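Local coordinates for protein DUTPase (Staphylococcus phage 11, PDB 4GV8) that probably hydrolyses dUTP to dUMP and pyrophosphate as a trimeric phage dUTPase with a jelly-roll fold, at residues I90-D95 against D132-L137. Sequence-based numbering, arbitrary orientation.
Sequences INIKND and DKLAQL. With MG (magnesium ion), chain H; DUP (2'-deoxyuridine 5'-alpha,beta-imido-triphosphate), chain L.
The strands carrying Ile90 and Ala135, 89-94 and 133-141, approach without pairing across the buried interior of the dUTPase jelly roll. The axes of 90-94 and 133-137 come within 8.8 Å, their N-to-C directions 130° apart, and the CA atoms of Ile90 and Ala135 lie 7.5 Å from each other. Leu134 and Ala135 form a classic beta bulge opposite Ile29, and both turn their CB toward segment 90-95. The contact is wholly apolar. The CG1 branch of Ile90 lies beside its backbone N (chi1 -65°) and ends in CD1, which sits 3.9 Å from Leu134 CD2 and also touches the Ala135 methyl. Ile90 CG2 meets the same Leu134 CD2, 3.9 Å away, so that one leucine methyl packs against two branches of the isoleucine. Ile92 and Leu134 reach toward each other tip to tip, their CD1 atoms 4.0 Å apart, and Ile45 and Ile75 of neighbouring strands extend the cluster. Polar sites lie nearby: Gln136, its CB turned away from segment 90-95, belongs to one nucleotide pocket and Asn91 to another. Beyond strand 89-94, Asp95 and its copies in the other two subunits share a magnesium ion. Asp95 meets this ion with both carboxylate oxygens, OD2 at 2.5 Å and OD1 at 2.7 Å, and Lys93 NZ reaches Asp95 OD1 in a salt bridge of 3.1 Å, from above the carboxylate plane.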
# COMPACT_ATOMS: atom_id res chain seq x y z
N ILE B 90 -1.59 13.73 3.80
CA ILE B 90 -2.26 12.45 3.59
C ILE B 90 -2.79 12.33 2.13
O ILE B 90 -3.72 13.05 1.72
CB ILE B 90 -3.41 12.26 4.60
CG1 ILE B 90 -2.88 12.16 6.06
CG2 ILE B 90 -4.23 11.00 4.26
CD1 ILE B 90 -3.93 12.31 7.17
N ASN B 91 -2.17 11.42 1.38
CA ASN B 91 -2.36 11.17 -0.04
C ASN B 91 -3.56 10.23 -0.25
O ASN B 91 -3.42 9.01 -0.11
CB ASN B 91 -1.06 10.54 -0.55
CG ASN B 91 -0.92 10.50 -2.07
OD1 ASN B 91 -1.84 10.85 -2.83
ND2 ASN B 91 0.26 10.06 -2.53
N ILE B 92 -4.71 10.81 -0.62
CA ILE B 92 -6.05 10.17 -0.60
C ILE B 92 -6.73 10.22 -1.97
O ILE B 92 -6.44 11.10 -2.76
CB ILE B 92 -6.92 10.74 0.54
CG1 ILE B 92 -7.87 9.70 1.09
CG2 ILE B 92 -7.65 12.05 0.19
CD1 ILE B 92 -8.36 10.10 2.46
N LYS B 93 -7.54 9.19 -2.26
CA LYS B 93 -8.44 9.10 -3.39
C LYS B 93 -9.78 8.54 -2.87
O LYS B 93 -9.81 7.63 -2.02
CB LYS B 93 -7.89 8.13 -4.45
CG LYS B 93 -8.87 7.93 -5.60
CD LYS B 93 -8.25 7.17 -6.74
CE LYS B 93 -9.23 7.03 -7.89
NZ LYS B 93 -8.85 6.07 -8.97
N ASN B 94 -10.89 9.07 -3.36
CA ASN B 94 -12.16 8.38 -3.24
C ASN B 94 -12.25 7.46 -4.43
O ASN B 94 -12.46 7.94 -5.57
CB ASN B 94 -13.31 9.40 -3.20
CG ASN B 94 -14.67 8.76 -3.02
OD1 ASN B 94 -14.77 7.55 -3.12
ND2 ASN B 94 -15.75 9.59 -2.87
N ASP B 95 -12.03 6.15 -4.21
CA ASP B 95 -12.05 5.17 -5.31
C ASP B 95 -13.46 4.56 -5.63
O ASP B 95 -13.57 3.57 -6.40
CB ASP B 95 -11.01 4.05 -5.12
CG ASP B 95 -10.65 3.44 -6.43
OD1 ASP B 95 -10.74 4.18 -7.44
OD2 ASP B 95 -10.32 2.25 -6.50
N ASP B 132 -10.85 14.80 12.02
CA ASP B 132 -10.98 13.35 11.71
C ASP B 132 -9.67 12.62 11.90
O ASP B 132 -8.61 13.09 11.45
CB ASP B 132 -11.48 13.09 10.27
CG ASP B 132 -12.96 13.37 10.09
OD1 ASP B 132 -13.66 13.51 11.11
OD2 ASP B 132 -13.43 13.47 8.93
N LYS B 133 -9.75 11.49 12.59
CA LYS B 133 -8.62 10.55 12.80
C LYS B 133 -8.51 9.65 11.54
O LYS B 133 -9.10 8.56 11.44
CB LYS B 133 -8.86 9.73 14.06
CG LYS B 133 -7.61 9.04 14.57
CD LYS B 133 -7.93 8.02 15.64
CE LYS B 133 -8.10 8.65 17.00
NZ LYS B 133 -8.78 7.64 17.87
N LEU B 134 -7.82 10.20 10.54
CA LEU B 134 -7.88 9.75 9.16
C LEU B 134 -6.78 8.73 8.77
O LEU B 134 -6.97 7.91 7.87
CB LEU B 134 -7.77 10.98 8.25
CG LEU B 134 -7.82 10.76 6.74
CD1 LEU B 134 -9.12 10.06 6.38
CD2 LEU B 134 -7.65 12.04 5.91
N ALA B 135 -5.62 8.82 9.40
CA ALA B 135 -4.43 7.95 9.13
C ALA B 135 -3.65 7.69 10.40
O ALA B 135 -4.02 8.16 11.50
CB ALA B 135 -3.50 8.59 8.07
N GLN B 136 -2.57 6.93 10.27
CA GLN B 136 -1.62 6.68 11.37
C GLN B 136 -0.20 6.68 10.85
O GLN B 136 0.05 6.54 9.66
CB GLN B 136 -1.91 5.40 12.14
CG GLN B 136 -1.71 4.12 11.34
CD GLN B 136 -2.33 2.90 12.00
OE1 GLN B 136 -3.00 2.07 11.35
NE2 GLN B 136 -2.13 2.79 13.28
N LEU B 137 0.72 6.90 11.78
CA LEU B 137 2.16 7.06 11.50
C LEU B 137 2.92 6.00 12.30
O LEU B 137 2.91 5.99 13.55
CB LEU B 137 2.65 8.48 11.93
CG LEU B 137 4.14 8.76 11.62
CD1 LEU B 137 4.41 8.84 10.10
CD2 LEU B 137 4.66 9.97 12.43
MG MG H . -10.24 2.01 -8.94
O4 DUP L . -6.02 -5.36 7.44
C4 DUP L . -6.06 -5.47 8.77
C5 DUP L . -5.73 -4.39 9.59
C6 DUP L . -5.81 -4.52 10.98
N3 DUP L . -6.44 -6.62 9.34
C2 DUP L . -6.54 -6.72 10.71
O2 DUP L . -6.93 -7.91 11.24
N1 DUP L . -6.24 -5.67 11.53
C1' DUP L . -6.36 -5.78 13.00
C2' DUP L . -4.98 -5.83 13.63
C3' DUP L . -4.78 -4.44 14.21
O3' DUP L . -3.95 -4.53 15.37
O4' DUP L . -7.06 -4.61 13.48
C4' DUP L . -6.22 -3.91 14.45
C5' DUP L . -6.40 -2.41 14.31
O5' DUP L . -5.71 -1.84 13.18
PA DUP L . -5.84 -0.24 12.95
O1A DUP L . -5.31 -0.02 11.55
O2A DUP L . -5.26 0.56 14.07
N3A DUP L . -7.52 -0.04 12.89
PB DUP L . -8.45 1.19 13.57
O1B DUP L . -7.48 2.32 13.91
O2B DUP L . -9.57 1.53 12.59
O3B DUP L . -9.05 0.54 14.95
PG DUP L . -8.46 0.49 16.50
O2G DUP L . -7.02 1.01 16.56
O1G DUP L . -9.42 1.49 17.02
O3G DUP L . -8.68 -0.95 16.84
O HOH W 1 -12.62 2.42 -8.72
O HOH W 2 -10.66 3.83 -10.60
O HOH W 3 -11.14 0.60 -10.87